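Local coordinates for protein chintase (Rhizomucor miehei, PDB 5YUQ) that hydrolyses the beta-1,4-linked chains of chitin as a family 18 glycoside hydrolase, its active site forming a tunnel, at residues W11-S16 / I25-A30; W19-H24 / L361-Q366; N123-Y128 / A152-E157; L131-R136 / D166-S171; A296-S299 / V303-W306. All blocks are in the same frame, centred on the assembly; numbering follows the deposited sequence. Where two conformers were deposited one is given.

Four of the five contacts belong to the TIM barrel of this family 18 chitinase, and the fifth to an insertion between strand 228-240 and helix 329-341. Contacts 1 and 2 adjoin on the link between the first two barrel strands: Trp19 CZ3 packs on Ile25 CG1 at 3.4 Å. Contacts 3 and 4 share helix 124-139, their centres about 12 Å apart, and Phe154 CE2 lies 3.6 Å from Trp169 CH2. Contact 5 is remote, its centre about 46 Å from that of contact 4. Contacts 1 and 3 involve loops leaving the C-terminal ends of barrel strands, the side where the family's active site lies; their centres are about 28 Å apart.

Contact 1. Residues W11-S16 / I25-A30; sequences WDLPKS and IVYAFA
Trp11 turns its CG in between its own backbone N and carbonyl carbon (chi1 57°), and Phe29 swings its CG away from its carbonyl carbon (chi1 -75°); together these rotations bring the far end of the indole against the phenyl ring. The two residues stand near the C-terminal ends of neighbouring parallel strands of the TIM barrel: segment 11-16 is part of the loop that leaves strand 4-9, and segment 25-30 runs along strand 24-32. Phe29 CD2 lies at the edge of the indole, near its plane, 4.0 Å from Trp11 CH2. The adjacent corner of the indole, Trp11 CZ3, approaches the carbonyl oxygen of Ala28 at 3.9 Å. The peptide between Ala28 and Phe29 is cis, a non-proline cis bond of the kind known in family 18 barrels. Consistent with this cis link, Ala28 CB rests over the centre of the Phe29 ring, 3.3 Å above its plane, and backs that face. The indole meets the strand at this cis bond from the side of the loop, where Trp11 itself is exposed.

A second apolar patch lies one residue earlier on the strand than Ala28, at Tyr27. Leu13 and Tyr27 cross at about a right angle, and Leu13 also packs on Val8 and on Val49 of helix 43-55. The Tyr27 hydroxyl is held by hydrogen bonds with Asp10 OD1 and Gln45 NE2, which fixes the ring beside the leucine: Leu13 CD2 comes to 3.8 Å from Tyr27 CE2, and Leu13 CD1 to 4.1 Å from Tyr27 OH.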
# COMPACT_ATOMS: atom_id res chain seq x y z
N TRP A 11 13.55 5.92 4.52
CA TRP A 11 14.72 5.99 3.65
C TRP A 11 14.67 7.14 2.64
O TRP A 11 15.64 7.38 1.92
CB TRP A 11 14.90 4.66 2.91
CG TRP A 11 13.70 4.25 2.10
CD1 TRP A 11 13.47 4.53 0.79
CD2 TRP A 11 12.56 3.49 2.55
NE1 TRP A 11 12.28 3.98 0.38
CE2 TRP A 11 11.70 3.34 1.45
CE3 TRP A 11 12.20 2.91 3.77
CZ2 TRP A 11 10.49 2.64 1.53
CZ3 TRP A 11 10.99 2.22 3.85
CH2 TRP A 11 10.15 2.10 2.74
N ASP A 12 13.55 7.85 2.59
CA ASP A 12 13.39 8.94 1.63
C ASP A 12 12.24 9.84 2.05
O ASP A 12 11.20 9.88 1.39
CB ASP A 12 13.14 8.37 0.22
CG ASP A 12 13.36 9.39 -0.88
OD1 ASP A 12 13.84 10.51 -0.60
OD2 ASP A 12 13.05 9.07 -2.04
N LEU A 13 12.43 10.59 3.14
CA LEU A 13 11.38 11.49 3.61
C LEU A 13 11.18 12.64 2.64
O LEU A 13 12.13 13.04 1.94
CB LEU A 13 11.70 12.03 5.01
CG LEU A 13 11.63 11.00 6.14
CD1 LEU A 13 12.15 11.59 7.44
CD2 LEU A 13 10.19 10.49 6.33
N PRO A 14 9.96 13.17 2.57
CA PRO A 14 9.74 14.30 1.67
C PRO A 14 10.56 15.50 2.13
O PRO A 14 10.74 15.67 3.34
CB PRO A 14 8.24 14.60 1.84
CG PRO A 14 7.65 13.36 2.44
CD PRO A 14 8.73 12.77 3.29
N LYS A 15 11.05 16.31 1.20
CA LYS A 15 11.83 17.49 1.59
C LYS A 15 10.95 18.52 2.29
O LYS A 15 11.41 19.26 3.16
CB LYS A 15 12.53 18.10 0.37
CG LYS A 15 13.58 17.18 -0.24
CD LYS A 15 14.52 16.64 0.83
CE LYS A 15 15.69 15.87 0.24
NZ LYS A 15 15.26 14.69 -0.56
N SER A 16 9.67 18.54 1.91
CA SER A 16 8.69 19.41 2.55
C SER A 16 7.35 18.68 2.62
O SER A 16 6.83 18.21 1.60
CB SER A 16 8.54 20.71 1.77
OG SER A 16 7.50 21.51 2.30
N ILE A 25 -0.16 11.34 9.17
CA ILE A 25 1.08 10.85 8.58
C ILE A 25 1.30 9.43 9.08
O ILE A 25 1.11 9.16 10.27
CB ILE A 25 2.30 11.70 8.99
CG1 ILE A 25 2.21 13.10 8.37
CG2 ILE A 25 3.60 11.04 8.55
CD1 ILE A 25 2.36 13.13 6.87
N VAL A 26 1.64 8.52 8.18
CA VAL A 26 1.95 7.14 8.55
C VAL A 26 3.40 6.89 8.21
O VAL A 26 3.79 6.93 7.05
CB VAL A 26 1.03 6.14 7.84
CG1 VAL A 26 1.15 4.77 8.49
CG2 VAL A 26 -0.41 6.61 7.90
N TYR A 27 4.21 6.66 9.24
CA TYR A 27 5.66 6.62 9.08
C TYR A 27 6.12 5.17 8.89
O TYR A 27 5.97 4.35 9.78
CB TYR A 27 6.33 7.25 10.31
CG TYR A 27 7.80 7.50 10.14
CD1 TYR A 27 8.72 6.46 10.22
CD2 TYR A 27 8.28 8.78 9.93
CE1 TYR A 27 10.08 6.69 10.06
CE2 TYR A 27 9.63 9.02 9.77
CZ TYR A 27 10.52 7.97 9.85
OH TYR A 27 11.86 8.22 9.68
N ALA A 28 6.70 4.89 7.73
CA ALA A 28 7.08 3.53 7.35
C ALA A 28 8.60 3.38 7.27
O ALA A 28 9.24 4.26 6.71
CB ALA A 28 6.46 3.20 6.00
N PHE A 29 9.20 2.31 7.79
CA PHE A 29 8.57 1.24 8.55
C PHE A 29 9.42 0.93 9.78
O PHE A 29 10.65 1.04 9.73
CB PHE A 29 8.54 -0.07 7.74
CG PHE A 29 7.53 -0.09 6.63
CD1 PHE A 29 6.17 -0.17 6.91
CD2 PHE A 29 7.93 -0.09 5.30
CE1 PHE A 29 5.24 -0.20 5.89
CE2 PHE A 29 7.01 -0.12 4.27
CZ PHE A 29 5.66 -0.17 4.57
N ALA A 30 8.78 0.49 10.86
CA ALA A 30 9.49 -0.20 11.92
C ALA A 30 9.34 -1.68 11.60
O ALA A 30 8.23 -2.14 11.32
CB ALA A 30 8.88 0.12 13.27

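Contact 2. Residues W19-H24 / L361-Q366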
# COMPACT_ATOMS: atom_id res chain seq x y z
N TRP A 19 1.54 19.78 5.19
CA TRP A 19 0.69 19.49 6.33
C TRP A 19 -0.76 19.90 6.15
O TRP A 19 -1.67 19.22 6.62
CB TRP A 19 1.26 20.17 7.58
CG TRP A 19 2.62 19.68 7.96
CD1 TRP A 19 3.80 20.35 7.82
CD2 TRP A 19 2.94 18.42 8.55
NE1 TRP A 19 4.83 19.58 8.29
CE2 TRP A 19 4.33 18.39 8.74
CE3 TRP A 19 2.18 17.31 8.93
CZ2 TRP A 19 4.98 17.29 9.30
CZ3 TRP A 19 2.83 16.23 9.50
CH2 TRP A 19 4.21 16.22 9.67
N ASP A 20 -1.00 21.01 5.46
CA ASP A 20 -2.37 21.52 5.34
C ASP A 20 -3.20 20.70 4.35
O ASP A 20 -4.41 20.88 4.25
CB ASP A 20 -2.38 23.01 4.98
CG ASP A 20 -1.89 23.87 6.12
OD1 ASP A 20 -2.36 23.67 7.26
OD2 ASP A 20 -1.02 24.74 5.88
N LYS A 21 -2.55 19.79 3.64
CA LYS A 21 -3.23 18.96 2.65
C LYS A 21 -3.44 17.51 3.09
O LYS A 21 -3.81 16.65 2.28
CB LYS A 21 -2.47 19.02 1.32
CG LYS A 21 -2.40 20.44 0.72
CD LYS A 21 -1.48 20.48 -0.50
CE LYS A 21 -1.38 21.88 -1.10
NZ LYS A 21 -2.66 22.31 -1.72
N LEU A 22 -3.23 17.24 4.38
CA LEU A 22 -3.39 15.88 4.89
C LEU A 22 -3.79 15.89 6.34
O LEU A 22 -3.65 16.91 7.02
CB LEU A 22 -2.09 15.08 4.70
CG LEU A 22 -0.80 15.66 5.29
CD1 LEU A 22 -0.61 15.26 6.74
CD2 LEU A 22 0.39 15.21 4.47
N ASP A 23 -4.28 14.76 6.83
CA ASP A 23 -4.77 14.66 8.20
C ASP A 23 -3.91 13.78 9.08
O ASP A 23 -3.90 13.92 10.30
CB ASP A 23 -6.19 14.10 8.20
CG ASP A 23 -7.13 14.91 7.35
OD1 ASP A 23 -7.38 16.07 7.73
OD2 ASP A 23 -7.62 14.39 6.33
N HIS A 24 -3.18 12.86 8.46
CA HIS A 24 -2.55 11.78 9.19
C HIS A 24 -1.28 11.38 8.46
O HIS A 24 -1.31 11.16 7.25
CB HIS A 24 -3.55 10.60 9.23
CG HIS A 24 -3.08 9.41 9.99
ND1 HIS A 24 -3.52 8.13 9.69
CD2 HIS A 24 -2.27 9.28 11.07
CE1 HIS A 24 -2.99 7.27 10.54
NE2 HIS A 24 -2.23 7.94 11.39
N LEU A 361 -0.63 15.37 -7.36
CA LEU A 361 -1.39 14.19 -6.93
C LEU A 361 -2.05 14.38 -5.57
O LEU A 361 -3.17 13.94 -5.37
CB LEU A 361 -0.51 12.94 -6.94
CG LEU A 361 0.08 12.59 -8.30
CD1 LEU A 361 0.66 11.20 -8.23
CD2 LEU A 361 -0.97 12.68 -9.41
N LEU A 362 -1.37 15.04 -4.64
CA LEU A 362 -1.97 15.26 -3.33
C LEU A 362 -3.16 16.21 -3.44
O LEU A 362 -4.18 16.01 -2.78
CB LEU A 362 -0.94 15.78 -2.32
CG LEU A 362 -1.40 16.02 -0.88
CD1 LEU A 362 -2.03 14.77 -0.27
CD2 LEU A 362 -0.24 16.50 -0.03
N ASN A 363 -3.04 17.22 -4.30
CA ASN A 363 -4.17 18.10 -4.58
C ASN A 363 -5.36 17.33 -5.13
O ASN A 363 -6.50 17.65 -4.83
CB ASN A 363 -3.76 19.21 -5.56
CG ASN A 363 -2.88 20.24 -4.91
OD1 ASN A 363 -2.78 20.31 -3.68
ND2 ASN A 363 -2.26 21.08 -5.72
N ALA A 364 -5.08 16.32 -5.94
CA ALA A 364 -6.13 15.49 -6.54
C ALA A 364 -6.93 14.70 -5.50
O ALA A 364 -8.00 14.18 -5.80
CB ALA A 364 -5.53 14.54 -7.57
N LEU A 365 -6.40 14.60 -4.29
CA LEU A 365 -7.07 13.84 -3.25
C LEU A 365 -7.92 14.70 -2.33
O LEU A 365 -8.64 14.16 -1.51
CB LEU A 365 -6.05 13.05 -2.42
CG LEU A 365 -5.22 12.01 -3.17
CD1 LEU A 365 -4.28 11.27 -2.22
CD2 LEU A 365 -6.13 11.04 -3.90
N GLN A 366 -7.85 16.02 -2.47
CA GLN A 366 -8.44 16.88 -1.44
C GLN A 366 -9.94 16.74 -1.23
O GLN A 366 -10.42 17.01 -0.14
CB GLN A 366 -8.05 18.35 -1.67
CG GLN A 366 -6.55 18.56 -1.55
CD GLN A 366 -6.02 18.14 -0.20
OE1 GLN A 366 -6.43 18.67 0.84
NE2 GLN A 366 -5.10 17.17 -0.19
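Gln366 and Lys21 make the main polar link. The Gln366 carboxamide uses both of its N-H groups: NE2 donates to Lys21 O at 2.8 Å and, almost straight (178°), to Leu362 O at 3.0 Å. Both acceptors lie in the amide plane, which fixes its rotation. Leu362 O also receives Leu365 N, from the opposite face of its carbonyl plane, and Asn363 to Gln366 form a type I turn. The other end of the amide, OE1, is bonded to Arg369 NH1.

The charged group forms a second bond. Lys21 runs out extended and bends at its last torsion (chi4 -68°), which turns NZ onto Asn363 OD1 at 2.8 Å.

Apolar contact accompanies these bonds: Leu362 CD2 touches Lys21 CB at 3.6 Å. Leu22, next along the chain, packs on Leu4 and Ala6 of strand 4-9.

Segment 19-24 leads into the second barrel strand, and segment 361-366 comprises the end of the short helix 360-363 and the turn after it. The contact lies beside the seam where the first strand, 4-9, pairs with the last, 346-350, to close the TIM barrel.

Contact 3. Residues N123-Y128 / A152-E157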
# COMPACT_ATOMS: atom_id res chain seq x y z
N ASN A 123 -2.95 -20.06 12.18
CA ASN A 123 -3.61 -19.17 13.13
C ASN A 123 -3.24 -17.71 12.96
O ASN A 123 -3.63 -16.88 13.78
CB ASN A 123 -3.30 -19.57 14.58
CG ASN A 123 -3.90 -20.88 14.97
OD1 ASN A 123 -4.88 -21.34 14.38
ND2 ASN A 123 -3.33 -21.50 16.00
N ASP A 124 -2.51 -17.39 11.90
CA ASP A 124 -2.00 -16.03 11.73
C ASP A 124 -3.05 -14.93 11.88
O ASP A 124 -2.84 -13.97 12.61
CB ASP A 124 -1.29 -15.87 10.39
CG ASP A 124 0.12 -16.41 10.41
OD1 ASP A 124 0.64 -16.75 11.50
OD2 ASP A 124 0.72 -16.47 9.32
N THR A 125 -4.18 -15.09 11.20
CA THR A 125 -5.18 -14.03 11.21
C THR A 125 -5.84 -13.88 12.58
O THR A 125 -6.03 -12.76 13.05
CB THR A 125 -6.21 -14.20 10.08
OG1 THR A 125 -5.54 -14.05 8.82
CG2 THR A 125 -7.30 -13.15 10.18
N ALA A 126 -6.14 -15.00 13.24
CA ALA A 126 -6.68 -14.93 14.60
C ALA A 126 -5.67 -14.27 15.54
O ALA A 126 -6.04 -13.49 16.42
CB ALA A 126 -7.03 -16.33 15.09
N ASN A 127 -4.39 -14.59 15.34
CA ASN A 127 -3.34 -14.06 16.20
C ASN A 127 -3.12 -12.57 15.95
O ASN A 127 -2.77 -11.83 16.87
CB ASN A 127 -2.03 -14.82 15.98
CG ASN A 127 -2.07 -16.23 16.55
OD1 ASN A 127 -2.94 -16.55 17.37
ND2 ASN A 127 -1.14 -17.06 16.13
N TYR A 128 -3.31 -12.15 14.71
CA TYR A 128 -3.23 -10.74 14.34
C TYR A 128 -4.29 -9.97 15.11
O TYR A 128 -4.02 -8.91 15.67
CB TYR A 128 -3.51 -10.59 12.85
CG TYR A 128 -2.89 -9.41 12.14
CD1 TYR A 128 -2.03 -8.52 12.77
CD2 TYR A 128 -3.19 -9.20 10.80
CE1 TYR A 128 -1.46 -7.45 12.05
CE2 TYR A 128 -2.64 -8.14 10.08
CZ TYR A 128 -1.79 -7.27 10.72
OH TYR A 128 -1.25 -6.24 9.98
N ALA A 152 -8.05 -8.58 -0.69
CA ALA A 152 -9.08 -9.49 -0.21
C ALA A 152 -8.85 -9.71 1.27
O ALA A 152 -7.72 -9.60 1.75
CB ALA A 152 -9.02 -10.81 -0.97
N PRO A 153 -9.93 -10.05 1.98
CA PRO A 153 -9.78 -10.27 3.42
C PRO A 153 -8.69 -11.24 3.84
O PRO A 153 -8.41 -12.16 3.12
CB PRO A 153 -11.18 -10.78 3.85
CG PRO A 153 -12.10 -10.20 2.90
CD PRO A 153 -11.31 -10.01 1.57
N PHE A 154 -8.13 -11.05 5.02
CA PHE A 154 -7.03 -11.87 5.53
C PHE A 154 -7.29 -13.37 5.37
O PHE A 154 -8.42 -13.84 5.55
CB PHE A 154 -6.82 -11.60 7.01
CG PHE A 154 -6.41 -10.19 7.32
CD1 PHE A 154 -5.33 -9.60 6.67
CD2 PHE A 154 -7.09 -9.46 8.29
CE1 PHE A 154 -4.95 -8.30 6.98
CE2 PHE A 154 -6.71 -8.17 8.60
CZ PHE A 154 -5.64 -7.59 7.96
N ASN A 155 -6.23 -14.10 5.05
CA ASN A 155 -6.32 -15.55 4.87
C ASN A 155 -6.74 -16.31 6.11
O ASN A 155 -6.30 -16.02 7.22
CB ASN A 155 -4.98 -16.11 4.40
CG ASN A 155 -4.68 -15.79 2.96
OD1 ASN A 155 -5.53 -15.27 2.23
ND2 ASN A 155 -3.47 -16.11 2.52
N ASP A 156 -7.57 -17.32 5.90
CA ASP A 156 -7.96 -18.19 6.99
C ASP A 156 -6.93 -19.30 7.20
O ASP A 156 -5.81 -19.22 6.68
CB ASP A 156 -9.37 -18.76 6.78
CG ASP A 156 -9.48 -19.65 5.56
OD1 ASP A 156 -8.45 -20.15 5.04
OD2 ASP A 156 -10.62 -19.89 5.12
N GLU A 157 -7.32 -20.32 7.95
CA GLU A 157 -6.43 -21.41 8.30
C GLU A 157 -5.96 -22.20 7.08
O GLU A 157 -4.95 -22.89 7.14
CB GLU A 157 -7.11 -22.36 9.30
CG GLU A 157 -7.50 -21.74 10.64
CD GLU A 157 -8.83 -21.01 10.61
OE1 GLU A 157 -9.46 -20.90 9.52
OE2 GLU A 157 -9.26 -20.52 11.69
O HOH W 1 -7.17 -19.91 13.63
O HOH W 2 -4.91 -17.34 9.44
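The carbonyl oxygen of Asn155 is gripped twice, by the hydroxyl of Thr125, whose OG1 donates at 2.6 Å, and by water 2, which donates at 2.9 Å. The setting is the TIM barrel, where the loop after strand 144-149 folds over the first turn of helix 124-139. Water 2 also accepts from Thr125 N at 2.9 Å, so the threonine is tied to the same carbonyl by its side chain directly and by its backbone through the water. With chi1 at -65°, Thr125 sets OG1 beside its backbone N and directs CG2 toward Phe154, whose CB it meets at 3.6 Å.

One turn further along the helix, Tyr128 presents its ring edge to the face of Phe154 in a T-shaped pair, the planes inclined at 60°. Tyr128 CD2 stands over that face toward its rim, and Tyr128 CE2 is 3.7 Å from Phe154 CZ. Hydrogen bonds of Tyr128 OH with Trp106 N and Thr147 OG1 pin the far end of the tyrosine. Trp106 lies within the acidic signature that runs along and just past strand 101-105, as in family 18 enzymes, so this packing probably lies in the second shell of the active site. At the outer margin, water 1 donates to Asn123 OD1 at 2.8 Å and to Glu157 OE2 at 2.9 Å.

Contact 4. Residues L131-R136 / D166-S171; sequences LFKALR and DDNWAS
The backbones of Phe132 and Trp169 come no nearer than 8.5 Å between CA atoms, and those of Lys133 and Asn168 are 8.6 Å apart, so side chains alone bridge segment 131-136 of helix 124-139 and the weakly bonded helical turn that starts near Asn168. Both belong to the outer layer of the TIM barrel: helix 124-139 connects strand 101-105 to strand 144-149 along the chain, and the turn precedes strand 175-178.

On the inner side, Phe132 and Trp169 cross at about a right angle. Although the Trp169 side chain starts out away from the helix, its indole reaches back, and CZ3 touches Phe132 CD2 at 3.7 Å. The planes of the Phe132 ring and the six-membered ring of Trp169 are inclined at 67°, with centroids 6.0 Å apart. Leu104, Leu145 and Thr147 of the barrel strands lie against Phe132, while the indole also packs on Leu129, so the pair lies between helix 124-139 and the barrel strands.

Outside it, Lys133 reaches across extended beyond CG (chi2 -176°, chi4 171°), bringing its end across Asn168 at about a right angle; CE meets Asn168 CB at 3.7 Å. Lys133 NZ stays 4.8 Å from Asp166 OD2, a separation at which a weak electrostatic attraction may be felt, though the groups are not in contact. Asp166 is occupied with the turn: OD1 accepts Asn168 N at 2.9 Å, a capping bond that meets it from above the carboxylate plane, and Asn168 ND2, also at 2.9 Å, arrives at the same oxygen on the syn side, close to that plane.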
# COMPACT_ATOMS: atom_id res chain seq x y z
N LEU A 131 -3.37 -9.65 18.64
CA LEU A 131 -2.41 -8.56 18.78
C LEU A 131 -3.11 -7.20 18.88
O LEU A 131 -2.78 -6.40 19.75
CB LEU A 131 -1.43 -8.56 17.61
CG LEU A 131 -0.46 -7.38 17.53
CD1 LEU A 131 0.38 -7.30 18.79
CD2 LEU A 131 0.42 -7.57 16.31
N PHE A 132 -4.07 -6.94 18.00
CA PHE A 132 -4.78 -5.67 18.07
C PHE A 132 -5.55 -5.52 19.37
O PHE A 132 -5.62 -4.43 19.94
CB PHE A 132 -5.71 -5.50 16.88
CG PHE A 132 -5.05 -4.91 15.67
CD1 PHE A 132 -4.68 -3.57 15.67
CD2 PHE A 132 -4.82 -5.67 14.55
CE1 PHE A 132 -4.07 -3.01 14.55
CE2 PHE A 132 -4.21 -5.12 13.42
CZ PHE A 132 -3.85 -3.77 13.43
N LYS A 133 -6.14 -6.61 19.84
CA LYS A 133 -6.85 -6.57 21.11
C LYS A 133 -5.92 -6.24 22.26
O LYS A 133 -6.27 -5.47 23.15
CB LYS A 133 -7.56 -7.89 21.38
CG LYS A 133 -8.71 -8.16 20.45
CD LYS A 133 -9.39 -9.45 20.88
CE LYS A 133 -10.57 -9.79 20.00
NZ LYS A 133 -11.06 -11.16 20.33
N ALA A 134 -4.74 -6.85 22.25
CA ALA A 134 -3.76 -6.57 23.29
C ALA A 134 -3.31 -5.11 23.24
O ALA A 134 -3.17 -4.46 24.27
CB ALA A 134 -2.57 -7.49 23.14
N LEU A 135 -3.08 -4.60 22.03
CA LEU A 135 -2.68 -3.20 21.89
C LEU A 135 -3.80 -2.27 22.33
O LEU A 135 -3.55 -1.27 23.00
CB LEU A 135 -2.28 -2.88 20.45
CG LEU A 135 -1.04 -3.63 19.95
CD1 LEU A 135 -0.89 -3.45 18.46
CD2 LEU A 135 0.19 -3.11 20.67
N ARG A 136 -5.04 -2.60 21.97
CA ARG A 136 -6.17 -1.77 22.37
C ARG A 136 -6.31 -1.73 23.89
O ARG A 136 -6.55 -0.67 24.47
CB ARG A 136 -7.47 -2.28 21.74
CG ARG A 136 -8.71 -1.51 22.19
CD ARG A 136 -8.65 -0.06 21.74
NE ARG A 136 -8.83 0.04 20.29
CZ ARG A 136 -8.42 1.05 19.54
NH1 ARG A 136 -7.77 2.08 20.09
NH2 ARG A 136 -8.65 1.04 18.24
N ASP A 166 -14.35 -12.41 11.93
CA ASP A 166 -14.71 -12.24 13.34
C ASP A 166 -15.13 -10.79 13.53
O ASP A 166 -14.41 -9.87 13.11
CB ASP A 166 -13.45 -12.55 14.16
CG ASP A 166 -13.66 -12.50 15.66
OD1 ASP A 166 -14.63 -11.87 16.16
OD2 ASP A 166 -12.83 -13.10 16.37
N ASP A 167 -16.29 -10.54 14.13
CA ASP A 167 -16.74 -9.15 14.20
C ASP A 167 -15.95 -8.33 15.22
O ASP A 167 -16.15 -7.13 15.33
CB ASP A 167 -18.27 -8.99 14.29
CG ASP A 167 -18.86 -9.36 15.64
OD1 ASP A 167 -18.15 -9.40 16.67
OD2 ASP A 167 -20.09 -9.57 15.66
N ASN A 168 -15.03 -8.98 15.92
CA ASN A 168 -14.10 -8.25 16.76
C ASN A 168 -13.04 -7.51 15.95
O ASN A 168 -12.36 -6.64 16.47
CB ASN A 168 -13.45 -9.16 17.79
CG ASN A 168 -14.39 -9.51 18.92
OD1 ASN A 168 -14.45 -8.79 19.92
ND2 ASN A 168 -15.15 -10.59 18.76
N TRP A 169 -12.91 -7.84 14.67
CA TRP A 169 -12.03 -7.05 13.82
C TRP A 169 -12.54 -5.63 13.75
O TRP A 169 -11.83 -4.68 14.07
CB TRP A 169 -11.91 -7.67 12.42
CG TRP A 169 -10.82 -8.69 12.32
CD1 TRP A 169 -10.97 -10.05 12.21
CD2 TRP A 169 -9.42 -8.43 12.30
NE1 TRP A 169 -9.73 -10.65 12.14
CE2 TRP A 169 -8.76 -9.67 12.18
CE3 TRP A 169 -8.65 -7.26 12.37
CZ2 TRP A 169 -7.37 -9.79 12.14
CZ3 TRP A 169 -7.27 -7.37 12.32
CH2 TRP A 169 -6.64 -8.62 12.21
N ALA A 170 -13.79 -5.47 13.34
CA ALA A 170 -14.36 -4.14 13.17
C ALA A 170 -14.50 -3.41 14.51
O ALA A 170 -14.38 -2.19 14.57
CB ALA A 170 -15.72 -4.23 12.46
N SER A 171 -14.74 -4.15 15.59
CA SER A 171 -14.92 -3.47 16.87
C SER A 171 -13.61 -3.10 17.58
O SER A 171 -13.62 -2.35 18.56
CB SER A 171 -15.81 -4.29 17.81
OG SER A 171 -15.16 -5.48 18.23

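Contact 5. Residues A296-S299 / V303-W306; sequences ARNS and VTYW
The carboxamide of Asn298 is the flat group that carries this contact: Thr304 N reaches its oxygen from above the amide plane, 43° out of it, while at the nitrogen end lie water 3 and a methyl group of Val303. The bond from Thr304 N to Asn298 OD1 is 2.8 Å long and somewhat bent, at 150°. Asn298 ND2 is 3.9 Å from Val303 CG1, and the same nitrogen donates to water 3 at 2.9 Å. That water in turn donates to Thr304 O at 2.7 Å. Both the N-H and the C=O of Thr304 are thus engaged by one amide, the second through water, much as a neighbouring strand would engage them.

Strand 302-307 is part of a small antiparallel unit, inserted between strand 228-240 and helix 329-341 of the TIM barrel and consistent with the insertion domain of many family 18 chitinases. Val303 and Tyr305 form backbone bonds with Tyr316 and Tyr314 of strand 312-317, so the asparagine sits at the other edge of strand 302-307.

Asn298 itself has a left-handed backbone conformation (phi 53°) where the loop turns, and its side chain lies back against the strand. In the conformer described here, one of two, Thr304 OG1 is hydrogen-bonded to Ile295 O, in the preceding part of the loop, and lies 3.9 Å from Ala296 CA.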
# COMPACT_ATOMS: atom_id res chain seq x y z
N ALA A 296 2.63 12.78 -20.07
CA ALA A 296 1.25 13.15 -20.35
C ALA A 296 1.06 13.98 -21.62
O ALA A 296 -0.05 14.06 -22.15
CB ALA A 296 0.64 13.88 -19.15
N ARG A 297 2.12 14.61 -22.12
CA ARG A 297 2.00 15.30 -23.40
C ARG A 297 2.79 14.58 -24.47
O ARG A 297 3.32 15.20 -25.39
CB ARG A 297 2.41 16.77 -23.30
CG ARG A 297 3.61 17.03 -22.44
CD ARG A 297 3.64 18.50 -22.02
NE ARG A 297 4.67 18.76 -21.01
CZ ARG A 297 4.49 18.54 -19.71
NH1 ARG A 297 3.34 18.06 -19.27
NH2 ARG A 297 5.48 18.79 -18.86
N ASN A 298 2.85 13.25 -24.35
CA ASN A 298 3.55 12.40 -25.30
C ASN A 298 5.00 12.80 -25.56
O ASN A 298 5.49 12.70 -26.69
CB ASN A 298 2.77 12.28 -26.61
CG ASN A 298 1.47 11.51 -26.45
OD1 ASN A 298 1.10 11.12 -25.35
ND2 ASN A 298 0.78 11.28 -27.56
N SER A 299 5.68 13.25 -24.51
CA SER A 299 7.10 13.55 -24.64
C SER A 299 7.95 12.35 -24.22
O SER A 299 7.41 11.34 -23.76
CB SER A 299 7.47 14.79 -23.82
OG SER A 299 8.78 15.23 -24.15
N VAL A 303 3.64 7.50 -25.71
CA VAL A 303 2.33 7.85 -26.24
C VAL A 303 1.31 7.47 -25.17
O VAL A 303 1.26 6.31 -24.72
CB VAL A 303 2.04 7.12 -27.56
CG1 VAL A 303 0.61 7.39 -28.01
CG2 VAL A 303 3.04 7.55 -28.64
N THR A 304 0.49 8.43 -24.75
CA THR A 304 -0.40 8.21 -23.61
C THR A 304 -1.83 7.84 -24.03
O THR A 304 -2.32 8.28 -25.07
CB THR A 304 -0.40 9.44 -22.67
OG1 THR A 304 0.94 9.71 -22.26
CG2 THR A 304 -1.24 9.17 -21.43
N TYR A 305 -2.48 7.01 -23.22
CA TYR A 305 -3.84 6.53 -23.44
C TYR A 305 -4.60 6.57 -22.13
O TYR A 305 -4.04 6.82 -21.07
CB TYR A 305 -3.81 5.09 -23.93
CG TYR A 305 -3.06 4.86 -25.23
CD1 TYR A 305 -3.70 4.99 -26.45
CD2 TYR A 305 -1.72 4.50 -25.22
CE1 TYR A 305 -3.01 4.78 -27.64
CE2 TYR A 305 -1.03 4.30 -26.41
CZ TYR A 305 -1.69 4.43 -27.61
OH TYR A 305 -1.01 4.23 -28.79
N TRP A 306 -5.90 6.30 -22.21
CA TRP A 306 -6.71 6.16 -21.01
C TRP A 306 -7.42 4.84 -21.11
O TRP A 306 -7.94 4.49 -22.17
CB TRP A 306 -7.74 7.29 -20.92
CG TRP A 306 -8.69 7.17 -19.74
CD1 TRP A 306 -9.93 6.60 -19.75
CD2 TRP A 306 -8.46 7.65 -18.41
NE1 TRP A 306 -10.49 6.70 -18.49
CE2 TRP A 306 -9.61 7.34 -17.66
CE3 TRP A 306 -7.40 8.32 -17.79
CZ2 TRP A 306 -9.72 7.68 -16.31
CZ3 TRP A 306 -7.51 8.65 -16.46
CH2 TRP A 306 -8.67 8.34 -15.73
O HOH W 3 -1.80 10.05 -27.05